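Local coordinates for protein quinoline 2-oxidoreductase large subunit (PDB 1T3Q) that probably hydroxylates quinoline at carbon 2, as the large subunit of a molybdenum hydroxylase that carries molybdenum on molybdopterin cytosine dinucleotide, at residues E423-Q428 against L637-H642; L345-V350 against V460-E465; E434-P439 against F661-C666; I400-V405 against T429-E434; V373-G378 against A745-P750. All coordinates share one frame; numbering follows the deposited sequence.

Contact 1 of 5, residues E423-Q428 against L637-H642; sequences EGTYLQ and LANGGH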
# COMPACT_ATOMS: atom_id res chain seq x y z
N GLU B 423 10.70 39.24 -22.24
CA GLU B 423 12.08 38.78 -22.37
C GLU B 423 12.13 37.47 -23.14
O GLU B 423 11.52 36.47 -22.73
CB GLU B 423 12.74 38.62 -20.98
CG GLU B 423 12.43 37.31 -20.23
CD GLU B 423 11.06 37.30 -19.57
OE1 GLU B 423 10.44 36.22 -19.51
OE2 GLU B 423 10.60 38.37 -19.10
N GLY B 424 12.83 37.49 -24.27
CA GLY B 424 12.95 36.31 -25.10
C GLY B 424 14.00 36.49 -26.18
O GLY B 424 14.49 37.61 -26.38
N THR B 425 14.34 35.41 -26.87
CA THR B 425 15.36 35.46 -27.91
C THR B 425 14.83 35.21 -29.32
O THR B 425 15.41 34.44 -30.08
CB THR B 425 16.46 34.42 -27.62
OG1 THR B 425 15.85 33.17 -27.30
CG2 THR B 425 17.33 34.88 -26.46
N TYR B 426 13.73 35.88 -29.68
CA TYR B 426 13.14 35.69 -30.99
C TYR B 426 14.12 35.90 -32.14
O TYR B 426 14.33 35.00 -32.95
CB TYR B 426 11.95 36.62 -31.19
CG TYR B 426 10.88 36.57 -30.11
CD1 TYR B 426 10.77 35.46 -29.26
CD2 TYR B 426 9.97 37.61 -29.97
CE1 TYR B 426 9.76 35.40 -28.30
CE2 TYR B 426 8.96 37.56 -29.02
CZ TYR B 426 8.86 36.45 -28.19
OH TYR B 426 7.85 36.41 -27.26
N LEU B 427 14.72 37.09 -32.21
CA LEU B 427 15.66 37.40 -33.27
C LEU B 427 16.86 36.46 -33.28
O LEU B 427 17.22 35.92 -34.32
CB LEU B 427 16.16 38.85 -33.16
CG LEU B 427 17.15 39.25 -34.26
CD1 LEU B 427 16.49 39.09 -35.62
CD2 LEU B 427 17.62 40.68 -34.07
N GLN B 428 17.47 36.28 -32.12
CA GLN B 428 18.64 35.41 -32.02
C GLN B 428 18.32 33.98 -32.42
O GLN B 428 19.19 33.27 -32.94
CB GLN B 428 19.22 35.46 -30.60
CG GLN B 428 20.41 34.53 -30.40
CD GLN B 428 21.21 34.85 -29.14
OE1 GLN B 428 20.67 35.35 -28.15
NE2 GLN B 428 22.50 34.55 -29.18
N LEU B 637 6.72 33.39 -20.92
CA LEU B 637 6.87 32.98 -22.31
C LEU B 637 8.23 32.39 -22.67
O LEU B 637 9.26 33.03 -22.50
CB LEU B 637 6.62 34.17 -23.23
CG LEU B 637 5.31 34.93 -23.02
CD1 LEU B 637 5.23 36.09 -23.99
CD2 LEU B 637 4.13 33.98 -23.19
N ALA B 638 8.21 31.16 -23.19
CA ALA B 638 9.44 30.51 -23.64
C ALA B 638 9.43 30.70 -25.15
O ALA B 638 8.42 31.12 -25.71
CB ALA B 638 9.42 29.03 -23.29
N ASN B 639 10.53 30.39 -25.82
CA ASN B 639 10.56 30.56 -27.27
C ASN B 639 11.61 29.68 -27.92
O ASN B 639 12.43 29.07 -27.23
CB ASN B 639 10.82 32.04 -27.63
CG ASN B 639 12.25 32.47 -27.33
OD1 ASN B 639 13.14 32.36 -28.17
ND2 ASN B 639 12.47 32.94 -26.11
N GLY B 640 11.56 29.60 -29.24
CA GLY B 640 12.52 28.79 -29.95
C GLY B 640 12.18 28.71 -31.42
O GLY B 640 11.38 29.50 -31.93
N GLY B 641 12.81 27.77 -32.10
CA GLY B 641 12.56 27.60 -33.51
C GLY B 641 12.93 26.20 -33.95
O GLY B 641 13.69 25.51 -33.28
N HIS B 642 12.36 25.78 -35.08
CA HIS B 642 12.64 24.47 -35.63
C HIS B 642 12.75 24.60 -37.13
O HIS B 642 12.10 25.44 -37.75
CB HIS B 642 11.52 23.48 -35.32
CG HIS B 642 11.27 23.27 -33.86
ND1 HIS B 642 10.43 24.07 -33.13
CD2 HIS B 642 11.79 22.37 -32.99
CE1 HIS B 642 10.44 23.68 -31.86
NE2 HIS B 642 11.26 22.65 -31.75
O HOH W 1 7.87 35.96 -20.33

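Contact 2 of 5, residues L345-V350 against V460-E465; sequences LGVYKV and VSVFNE. Unlike the reference sequence in segment 460-465: Glu465 (reference Asp).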
# COMPACT_ATOMS: atom_id res chain seq x y z
N LEU B 345 -0.76 35.34 -33.31
CA LEU B 345 0.26 36.24 -33.84
C LEU B 345 1.65 35.75 -33.48
O LEU B 345 2.66 36.22 -34.03
CB LEU B 345 0.07 37.66 -33.30
CG LEU B 345 -1.26 38.31 -33.67
CD1 LEU B 345 -1.31 39.73 -33.12
CD2 LEU B 345 -1.42 38.30 -35.18
N GLY B 346 1.70 34.82 -32.54
CA GLY B 346 2.97 34.28 -32.11
C GLY B 346 4.02 35.32 -31.76
O GLY B 346 3.82 36.18 -30.90
N VAL B 347 5.14 35.23 -32.46
CA VAL B 347 6.29 36.08 -32.24
C VAL B 347 6.35 37.36 -33.10
O VAL B 347 7.29 38.15 -32.99
CB VAL B 347 7.55 35.20 -32.49
CG1 VAL B 347 8.34 35.69 -33.67
CG2 VAL B 347 8.35 35.09 -31.24
N TYR B 348 5.32 37.57 -33.91
CA TYR B 348 5.32 38.69 -34.85
C TYR B 348 4.48 39.91 -34.54
O TYR B 348 3.53 39.86 -33.76
CB TYR B 348 4.91 38.15 -36.22
CG TYR B 348 5.62 36.87 -36.59
CD1 TYR B 348 6.90 36.89 -37.14
CD2 TYR B 348 5.02 35.63 -36.37
CE1 TYR B 348 7.57 35.70 -37.47
CE2 TYR B 348 5.68 34.44 -36.68
CZ TYR B 348 6.95 34.48 -37.23
OH TYR B 348 7.59 33.31 -37.54
N LYS B 349 4.85 41.02 -35.17
CA LYS B 349 4.14 42.28 -35.03
C LYS B 349 3.20 42.42 -36.22
O LYS B 349 3.64 42.58 -37.36
CB LYS B 349 5.14 43.44 -34.98
CG LYS B 349 6.04 43.41 -33.74
CD LYS B 349 6.94 44.64 -33.62
CE LYS B 349 8.05 44.65 -34.65
NZ LYS B 349 8.97 45.81 -34.47
N VAL B 350 1.90 42.32 -35.96
CA VAL B 350 0.87 42.43 -36.99
C VAL B 350 -0.13 43.44 -36.45
O VAL B 350 -0.90 43.14 -35.54
CB VAL B 350 0.16 41.07 -37.22
CG1 VAL B 350 -0.79 41.17 -38.40
CG2 VAL B 350 1.20 39.97 -37.46
N VAL B 460 10.68 26.19 -42.09
CA VAL B 460 11.06 26.95 -40.91
C VAL B 460 9.86 27.30 -40.04
O VAL B 460 8.78 27.61 -40.54
CB VAL B 460 11.77 28.27 -41.31
CG1 VAL B 460 12.09 29.10 -40.06
CG2 VAL B 460 13.05 27.95 -42.06
N SER B 461 10.07 27.22 -38.73
CA SER B 461 9.02 27.56 -37.77
C SER B 461 9.64 28.22 -36.54
O SER B 461 10.49 27.63 -35.88
CB SER B 461 8.27 26.30 -37.34
OG SER B 461 7.34 26.60 -36.31
N VAL B 462 9.21 29.45 -36.26
CA VAL B 462 9.69 30.19 -35.11
C VAL B 462 8.50 30.38 -34.19
O VAL B 462 7.41 30.74 -34.64
CB VAL B 462 10.26 31.56 -35.53
CG1 VAL B 462 10.71 32.34 -34.31
CG2 VAL B 462 11.44 31.35 -36.49
N PHE B 463 8.69 30.15 -32.89
CA PHE B 463 7.58 30.26 -31.95
C PHE B 463 7.93 30.86 -30.60
O PHE B 463 9.09 31.08 -30.26
CB PHE B 463 7.01 28.86 -31.67
CG PHE B 463 7.88 28.03 -30.75
CD1 PHE B 463 9.03 27.41 -31.24
CD2 PHE B 463 7.61 27.97 -29.39
CE1 PHE B 463 9.90 26.73 -30.38
CE2 PHE B 463 8.47 27.30 -28.52
CZ PHE B 463 9.62 26.68 -29.02
N ASN B 464 6.87 31.13 -29.84
CA ASN B 464 6.97 31.59 -28.47
C ASN B 464 5.88 30.72 -27.86
O ASN B 464 5.06 30.16 -28.59
CB ASN B 464 6.72 33.11 -28.34
CG ASN B 464 5.26 33.50 -28.39
OD1 ASN B 464 4.42 32.76 -28.87
ND2 ASN B 464 4.97 34.71 -27.91
N GLU B 465 5.87 30.55 -26.54
CA GLU B 465 4.91 29.66 -25.91
C GLU B 465 4.62 30.07 -24.47
O GLU B 465 5.53 30.45 -23.73
CB GLU B 465 5.49 28.24 -25.94
CG GLU B 465 4.85 27.22 -25.01
CD GLU B 465 5.69 25.94 -24.88
OE1 GLU B 465 5.19 24.97 -24.28
OE2 GLU B 465 6.84 25.91 -25.37
O HOH W 2 5.57 32.63 -33.74

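Contact 3 of 5, residues E434-P439 against F661-C666; sequences EEMVNP and FAVEDC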
# COMPACT_ATOMS: atom_id res chain seq x y z
N GLU B 434 19.25 29.67 -38.73
CA GLU B 434 19.80 29.77 -40.08
C GLU B 434 21.23 29.21 -40.12
O GLU B 434 21.58 28.50 -41.05
CB GLU B 434 19.79 31.22 -40.57
CG GLU B 434 20.37 31.38 -41.97
CD GLU B 434 20.14 32.77 -42.55
OE1 GLU B 434 20.35 33.76 -41.82
OE2 GLU B 434 19.77 32.86 -43.74
N GLU B 435 22.03 29.54 -39.11
CA GLU B 435 23.41 29.04 -39.04
C GLU B 435 23.41 27.51 -39.01
O GLU B 435 24.21 26.86 -39.69
CB GLU B 435 24.10 29.56 -37.78
N MET B 436 22.53 26.94 -38.21
CA MET B 436 22.43 25.49 -38.09
C MET B 436 22.08 24.85 -39.43
O MET B 436 22.67 23.85 -39.83
CB MET B 436 21.39 25.12 -37.05
CG MET B 436 21.75 25.55 -35.64
SD MET B 436 20.46 25.16 -34.45
CE MET B 436 20.65 23.37 -34.29
N VAL B 437 21.11 25.45 -40.11
CA VAL B 437 20.64 24.94 -41.40
C VAL B 437 21.63 25.11 -42.54
O VAL B 437 21.82 24.19 -43.33
CB VAL B 437 19.31 25.63 -41.79
CG1 VAL B 437 18.95 25.30 -43.24
CG2 VAL B 437 18.20 25.17 -40.86
N ASN B 438 22.26 26.27 -42.61
CA ASN B 438 23.22 26.56 -43.68
C ASN B 438 22.47 26.49 -45.00
O ASN B 438 22.73 25.63 -45.83
CB ASN B 438 24.35 25.52 -43.67
CG ASN B 438 25.46 25.87 -44.65
OD1 ASN B 438 25.30 26.74 -45.51
ND2 ASN B 438 26.60 25.19 -44.52
N PRO B 439 21.52 27.42 -45.21
CA PRO B 439 20.71 27.47 -46.43
C PRO B 439 21.50 27.42 -47.74
O PRO B 439 21.02 26.85 -48.73
CB PRO B 439 19.91 28.76 -46.27
CG PRO B 439 20.78 29.60 -45.37
CD PRO B 439 21.26 28.59 -44.36
N PHE B 661 16.44 20.49 -37.03
CA PHE B 661 17.23 21.43 -36.25
C PHE B 661 16.31 22.11 -35.25
O PHE B 661 15.19 22.49 -35.60
CB PHE B 661 17.84 22.48 -37.18
CG PHE B 661 18.60 21.89 -38.34
CD1 PHE B 661 19.93 21.51 -38.20
CD2 PHE B 661 17.98 21.73 -39.57
CE1 PHE B 661 20.63 20.97 -39.28
CE2 PHE B 661 18.68 21.19 -40.66
CZ PHE B 661 20.00 20.81 -40.51
N ALA B 662 16.77 22.25 -34.01
CA ALA B 662 15.96 22.88 -32.98
C ALA B 662 16.75 23.89 -32.16
O ALA B 662 17.89 23.65 -31.78
CB ALA B 662 15.37 21.82 -32.06
N VAL B 663 16.12 25.03 -31.90
CA VAL B 663 16.71 26.07 -31.06
C VAL B 663 15.68 26.29 -29.96
O VAL B 663 14.53 26.63 -30.24
CB VAL B 663 16.92 27.39 -31.82
CG1 VAL B 663 17.33 28.48 -30.84
CG2 VAL B 663 17.98 27.22 -32.89
N GLU B 664 16.08 26.08 -28.71
CA GLU B 664 15.14 26.24 -27.61
C GLU B 664 15.61 27.19 -26.53
O GLU B 664 16.78 27.19 -26.15
CB GLU B 664 14.84 24.87 -26.97
CG GLU B 664 14.05 24.95 -25.65
CD GLU B 664 12.61 25.39 -25.84
OE1 GLU B 664 11.99 25.87 -24.86
OE2 GLU B 664 12.08 25.24 -26.97
N ASP B 665 14.69 28.02 -26.05
CA ASP B 665 14.99 28.95 -24.97
C ASP B 665 13.89 28.80 -23.94
O ASP B 665 12.81 29.38 -24.08
CB ASP B 665 15.04 30.40 -25.46
CG ASP B 665 15.55 31.37 -24.39
OD1 ASP B 665 15.35 31.12 -23.19
OD2 ASP B 665 16.16 32.40 -24.76
N CYS B 666 14.16 27.99 -22.92
CA CYS B 666 13.21 27.77 -21.83
C CYS B 666 13.81 28.39 -20.58
O CYS B 666 13.69 27.87 -19.48
CB CYS B 666 12.97 26.27 -21.61
SG CYS B 666 14.46 25.28 -21.29

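Contact 4 of 5, residues I400-V405 against T429-E434; sequences IRRRNV and TINLLE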
# COMPACT_ATOMS: atom_id res chain seq x y z
N ILE B 400 12.40 37.25 -43.91
CA ILE B 400 11.07 37.81 -43.76
C ILE B 400 10.64 37.82 -42.29
O ILE B 400 9.88 38.69 -41.86
CB ILE B 400 10.02 37.06 -44.62
CG1 ILE B 400 8.74 37.90 -44.70
CG2 ILE B 400 9.72 35.69 -44.02
CD1 ILE B 400 7.76 37.43 -45.76
N ARG B 401 11.13 36.85 -41.52
CA ARG B 401 10.80 36.79 -40.11
C ARG B 401 11.53 37.88 -39.32
O ARG B 401 10.96 38.47 -38.41
CB ARG B 401 11.11 35.39 -39.54
CG ARG B 401 10.09 34.35 -40.00
CD ARG B 401 10.45 32.94 -39.53
NE ARG B 401 9.39 31.97 -39.80
CZ ARG B 401 9.10 31.46 -41.00
NH1 ARG B 401 9.80 31.81 -42.07
NH2 ARG B 401 8.12 30.57 -41.11
N ARG B 402 12.78 38.16 -39.68
CA ARG B 402 13.54 39.22 -39.00
C ARG B 402 12.82 40.55 -39.12
O ARG B 402 12.88 41.39 -38.23
CB ARG B 402 14.93 39.39 -39.61
CG ARG B 402 15.86 38.22 -39.44
CD ARG B 402 17.27 38.60 -39.85
NE ARG B 402 18.16 37.45 -39.77
CZ ARG B 402 18.46 36.66 -40.80
NH1 ARG B 402 17.95 36.91 -42.00
NH2 ARG B 402 19.24 35.61 -40.62
N ARG B 403 12.14 40.75 -40.25
CA ARG B 403 11.43 42.01 -40.50
C ARG B 403 10.08 42.14 -39.81
O ARG B 403 9.46 43.20 -39.87
CB ARG B 403 11.25 42.19 -42.01
CG ARG B 403 12.55 42.16 -42.78
CD ARG B 403 12.33 42.32 -44.27
NE ARG B 403 13.60 42.29 -45.00
CZ ARG B 403 13.73 42.57 -46.29
NH1 ARG B 403 14.92 42.51 -46.86
NH2 ARG B 403 12.66 42.90 -47.01
N ASN B 404 9.63 41.08 -39.15
CA ASN B 404 8.33 41.13 -38.47
C ASN B 404 8.35 40.70 -37.01
O ASN B 404 7.37 40.91 -36.29
CB ASN B 404 7.34 40.27 -39.25
CG ASN B 404 7.01 40.86 -40.60
OD1 ASN B 404 6.27 41.84 -40.69
ND2 ASN B 404 7.55 40.27 -41.66
N VAL B 405 9.45 40.10 -36.58
CA VAL B 405 9.56 39.63 -35.21
C VAL B 405 9.70 40.75 -34.19
O VAL B 405 10.21 41.83 -34.52
CB VAL B 405 10.78 38.68 -35.07
CG1 VAL B 405 12.08 39.47 -35.20
CG2 VAL B 405 10.73 37.96 -33.75
N THR B 429 17.08 33.55 -32.20
CA THR B 429 16.68 32.20 -32.59
C THR B 429 16.68 32.06 -34.11
O THR B 429 17.18 31.07 -34.65
CB THR B 429 15.27 31.85 -32.05
OG1 THR B 429 15.35 31.65 -30.63
CG2 THR B 429 14.74 30.60 -32.71
N ILE B 430 16.13 33.05 -34.80
CA ILE B 430 16.09 33.03 -36.25
C ILE B 430 17.51 32.94 -36.82
O ILE B 430 17.78 32.15 -37.73
CB ILE B 430 15.42 34.31 -36.80
CG1 ILE B 430 13.97 34.40 -36.30
CG2 ILE B 430 15.48 34.33 -38.32
CD1 ILE B 430 13.27 35.70 -36.65
N ASN B 431 18.41 33.75 -36.28
CA ASN B 431 19.79 33.78 -36.74
C ASN B 431 20.54 32.49 -36.45
O ASN B 431 21.28 31.99 -37.30
CB ASN B 431 20.53 34.95 -36.08
CG ASN B 431 20.06 36.30 -36.58
OD1 ASN B 431 20.24 37.33 -35.92
ND2 ASN B 431 19.47 36.31 -37.77
N LEU B 432 20.33 31.93 -35.26
CA LEU B 432 21.00 30.69 -34.87
C LEU B 432 20.48 29.53 -35.73
O LEU B 432 21.25 28.69 -36.19
CB LEU B 432 20.72 30.38 -33.40
CG LEU B 432 21.79 29.64 -32.59
CD1 LEU B 432 21.14 29.01 -31.38
CD2 LEU B 432 22.48 28.58 -33.43
N LEU B 433 19.17 29.50 -35.94
CA LEU B 433 18.54 28.46 -36.73
C LEU B 433 19.11 28.48 -38.16
O LEU B 433 19.43 27.44 -38.72
CB LEU B 433 17.02 28.67 -36.75
CG LEU B 433 16.13 27.53 -37.24
CD1 LEU B 433 16.41 26.27 -36.45
CD2 LEU B 433 14.67 27.94 -37.08
N GLU B 434 19.25 29.67 -38.73
CA GLU B 434 19.80 29.77 -40.08
C GLU B 434 21.23 29.21 -40.12
O GLU B 434 21.58 28.50 -41.05
CB GLU B 434 19.79 31.22 -40.57
CG GLU B 434 20.37 31.38 -41.97
CD GLU B 434 20.14 32.77 -42.55
OE1 GLU B 434 20.35 33.76 -41.82
OE2 GLU B 434 19.77 32.86 -43.74
O HOH W 3 18.58 35.10 -44.40

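Contact 5 of 5, residues V373-G378 against A745-P750; sequences VGFTAG and AMISAP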
# COMPACT_ATOMS: atom_id res chain seq x y z
N VAL B 373 -1.74 21.36 -27.64
CA VAL B 373 -3.16 21.68 -27.79
C VAL B 373 -3.51 22.45 -29.07
O VAL B 373 -3.02 22.12 -30.15
CB VAL B 373 -3.71 22.44 -26.54
CG1 VAL B 373 -3.63 21.52 -25.33
CG2 VAL B 373 -2.92 23.71 -26.28
N GLY B 374 -4.36 23.47 -28.95
CA GLY B 374 -4.77 24.23 -30.11
C GLY B 374 -3.74 25.15 -30.74
O GLY B 374 -3.97 25.68 -31.83
N PHE B 375 -2.59 25.32 -30.09
CA PHE B 375 -1.55 26.20 -30.62
C PHE B 375 -0.95 25.66 -31.92
O PHE B 375 -0.56 26.43 -32.80
CB PHE B 375 -0.42 26.37 -29.59
CG PHE B 375 -0.89 26.75 -28.21
CD1 PHE B 375 -1.88 27.72 -28.03
CD2 PHE B 375 -0.31 26.17 -27.08
CE1 PHE B 375 -2.28 28.10 -26.76
CE2 PHE B 375 -0.71 26.54 -25.80
CZ PHE B 375 -1.70 27.51 -25.63
N THR B 376 -0.90 24.34 -32.04
CA THR B 376 -0.31 23.72 -33.22
C THR B 376 -0.90 24.06 -34.59
O THR B 376 -0.16 24.40 -35.51
CB THR B 376 -0.30 22.17 -33.07
OG1 THR B 376 0.33 21.82 -31.84
CG2 THR B 376 0.47 21.54 -34.22
N ALA B 377 -2.22 23.98 -34.74
CA ALA B 377 -2.85 24.24 -36.03
C ALA B 377 -2.50 25.61 -36.61
O ALA B 377 -2.09 25.71 -37.78
CB ALA B 377 -4.37 24.10 -35.92
N GLY B 378 -2.66 26.65 -35.81
CA GLY B 378 -2.37 28.00 -36.27
C GLY B 378 -0.89 28.20 -36.57
O GLY B 378 -0.53 28.96 -37.48
N ALA B 745 8.08 21.46 -28.87
CA ALA B 745 8.24 20.81 -30.16
C ALA B 745 6.93 20.46 -30.86
O ALA B 745 6.87 20.44 -32.08
CB ALA B 745 9.11 19.55 -30.01
N MET B 746 5.88 20.16 -30.09
CA MET B 746 4.60 19.81 -30.71
C MET B 746 3.81 21.05 -31.10
O MET B 746 2.77 20.95 -31.76
CB MET B 746 3.77 18.91 -29.79
CG MET B 746 3.88 17.42 -30.15
SD MET B 746 3.41 17.06 -31.88
CE MET B 746 1.62 17.21 -31.76
N ILE B 747 4.29 22.21 -30.70
CA ILE B 747 3.63 23.45 -31.07
C ILE B 747 4.24 23.88 -32.40
O ILE B 747 3.54 24.19 -33.35
CB ILE B 747 3.89 24.58 -30.05
CG1 ILE B 747 3.15 24.29 -28.74
CG2 ILE B 747 3.46 25.93 -30.63
CD1 ILE B 747 3.47 25.28 -27.64
N SER B 748 5.57 23.85 -32.44
CA SER B 748 6.34 24.31 -33.59
C SER B 748 6.88 23.30 -34.62
O SER B 748 6.82 23.56 -35.81
CB SER B 748 7.50 25.16 -33.06
OG SER B 748 8.39 25.56 -34.09
N ALA B 749 7.41 22.17 -34.17
CA ALA B 749 7.95 21.21 -35.13
C ALA B 749 6.95 20.78 -36.22
O ALA B 749 7.34 20.57 -37.37
CB ALA B 749 8.50 19.98 -34.39
N PRO B 750 5.66 20.64 -35.89
CA PRO B 750 4.76 20.23 -36.98
C PRO B 750 4.76 21.27 -38.10
O PRO B 750 4.67 20.92 -39.28
CB PRO B 750 3.40 20.13 -36.28
CG PRO B 750 3.77 19.77 -34.86
CD PRO B 750 4.95 20.69 -34.60

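Contact 1 of 5, residues E423-Q428 against L637-H642
Glu423 reaches the start of 637-642 through a water molecule, which donates to OE1 of Glu423 at 2.7 Å and accepts from the backbone N of Leu637 at 2.9 Å. The same OE1 forms a salt bridge with Lys739, whose amine also bonds the carbonyl O of Leu637, so a lysine and a water tie the carboxylate to both polar backbone atoms of one strand residue. At Gly424 the two backbones come nearest, its CA 6.6 Å from CA of Asn639, and the missing side chain lets the Asn639 amide group lie close by. Thr425 follows at the N-cap position of helix 426-437, yet its side chain makes no capping bond. With OG1 set between its own backbone N and carbonyl carbon (chi1 47°), the hydroxyl turns instead to the carboxylate of Asp665. The strand addressed here, 636-649, is an inner one of a four-stranded mixed sheet, flanked by 454-467 and 655-665, and Asp665 sits on the second of these neighbours. Across from Thr425 the Asn639 amide group lies close to the backbone just before the helix, CG of Asn639 3.6 Å from N of Thr425. Tyr426 then brings the edge of its ring to the strand. CE1 meets CB of Asn639 at 3.6 Å, and that CB lies in the ring plane, while the amide stands at 86° to the ring. Farther along the same ring, OH of Tyr426 approaches CD1 of Leu637 at 4.2 Å.

Contact 2 of 5, residues L345-V350 against V460-E465
Val347 holds its methyls at an unusual, nearly eclipsed chi1 of 116°, which directs CG1 to Val462 and CG2 to Asn464; Tyr348, with CG anti to its carbonyl carbon (chi1 -46°), carries its hydroxyl to the same strand. Both residues belong to a type II' beta turn from Leu345 to Tyr348, closed by Tyr348 N to Leu345 O at 3.0 Å, with Gly346 supplying the positive phi. The turn sits against 454-467, an outermost strand of a four-stranded mixed sheet. CG1 of Val347 meets CG1 of Val462 at 4.2 Å, the two side chains crossing at a slant. Val347 CG2 rests 3.9 Å from CB of Asn464, the two side chains sliding past each other in opposite directions. Within the turn, Val347 CG1 also lies 3.8 Å above the centre of the Tyr348 ring, so one methyl is shared between an aromatic face and the strand. Tyr348 OH comes 3.8 Å from Val462 CB and bonds to Glu383 of helix 375-393, whose carboxylate also takes the backbone N of Val462. Asn464 turns its amide nitrogen to Gln419. The polar link between the segments is a water: it accepts from Val347 N at 2.9 Å and donates to Val462 O at 2.8 Å, the carbonyl that Gln379 NE2 bonds as well.

Contact 3 of 5, residues E434-P439 against F661-C666
The Phe661 ring receives the last turn of helix 426-437 on one of its faces. CA of Val437 stands 4.2 Å above the ring plane, over the centre, and the carbonyl carbon of Met436 lies on that same face, so it is the peptide joining these two residues that rests on the aromatic. Their remaining atoms reach different parts of the ring: the carbonyl O of Met436 approaches CE1 of Phe661 at 3.6 Å, and CG2 of Val437 touches CD2 of Phe661 at 3.7 Å, the valine and phenylalanine side chains crossing at about a right angle. That methyl is brought to the ring by a chi1 of 170°, which places CG2 anti to the carbonyl carbon of Val437 and beside its backbone N. Met436 does more than flank the ring. Its chain runs straight through chi2 and then bends at chi3 (74°), so that the sulfur and its methyl pass along the strand. SD packs on CG2 of Val663 at 3.6 Å, while CE comes 3.7 Å from the carbonyl O of Ala662. Arg723 and Arg725 of the neighbouring strand 722-726 also touch this methionine. No hydrogen bond spans the two segments; the side chains that meet are apolar, with two backbone carbonyls among them, and the contact is mostly buried. Phe661 and Val663 point to the helix and Ala662 away, the alternation of a beta strand; here it lets one face of the mixed sheet carry helix 426-437, an alpha/beta layer, and the covered strand 655-665 runs on to Cys666, which contacts the pterin cytosine dinucleotide.

Contact 4 of 5, residues I400-V405 against T429-E434
Arg402 and Glu434 join through a salt bridge, NH2 of Arg402 to OE1 of Glu434, modelled at 2.5 Å, shorter than usual, so the exact distance is doubtful. The arginine, its CG anti to the carbonyl carbon (chi1 -66°), is extended from CG to NE and so reaches across the gap between the helices. Glu434 is likewise extended, and the two side chains meet at about a right angle. A water closes a second route, accepting from Arg402 NH1 at 3.1 Å and donating to Glu434 OE2 at 2.6 Å. Glu399 forms a further salt bridge with NH1. The two glutamates and the water would be expected to restrain the guanidinium, whose edge also meets the amide group of Asn431. Next to the ion pair, Ile430 supplies the apolar part: CG2 touches Arg402 CG at 4.1 Å, and CD1 wedges against Arg401 CB at 3.6 Å and Val405 CB at 4.2 Å. The guanidinium of Arg401 leads away, to the carbonyl O of Pro397 and to Glu383 and Asp387. The arrangement is a helix-helix contact, helix 397-402 and the residues that follow it against the middle of helix 426-437, with an isoleucine at its centre and an ion pair along its partly exposed border.

Contact 5 of 5, residues V373-G378 against A745-P750
Thr376 donates its hydroxyl to the carbonyl O of Met746, OG1 to O 2.6 Å, meeting the carbonyl at a C=O...O angle of 141° and 27° out of its plane. That carbonyl is one helical turn before Pro750, whose ring nitrogen carries no hydrogen to bond it; the helix is kinked there, and the threonine probably stands in for the missing backbone donor. The methyl of the same threonine, CG2, lies anti to its backbone N (chi1 -53°) and packs on CG of Pro750 at 3.8 Å, so one side chain grips both ends of the broken turn. Beside it, Phe375 and Ile747 run side by side in the same direction: CB of Phe375 is 4.0 Å from CG2 of Ile747, and CD2 of Phe375 is 3.9 Å from CD1 of Ile747. The joined elements are helix 375-393 and the early part of helix 744-761, whose backbones approach to 4.5 Å between CA of Thr376 and CA of Ile747. The carbonyl O of Ile747 is buried with no partner in the model. Farther out, Lys296 bonds both Thr376 OG1 and the carbonyl O of Val373. Met746 touches Tyr370 and Arg371, which line the dioxosulfidomolybdenum pocket together with Glu743. The side chain of Phe375 is about 7 Å from that ion at the nearest atoms, and Val373 CG2 lies 3.6 Å above the plane of the Phe375 ring, offset toward the rim.

In the fold
Contacts 1, 3 and 4 all use helix 426-437, at its start, end and middle, whereas contacts 1, 2 and 3 reach three adjacent strands of one four-stranded sheet. Contacts 2, 3 and 5 are buried; 1 and 4 are partly exposed, and those two carry charged side chains, with a salt bridge crossing only contact 4. Contact 3 has no hydrogen bond between its segments and rests on apolar side chains, and contact 2 is bridged by a water. Contact 5 lies closest to the chain centre and to the molybdenum, about 19 Å from contact 4 between centres. It touches contacts 1 and 2 but not 3 or 4; Ser748 OG bonds both Ser461 of contact 2 and His642 of contact 1.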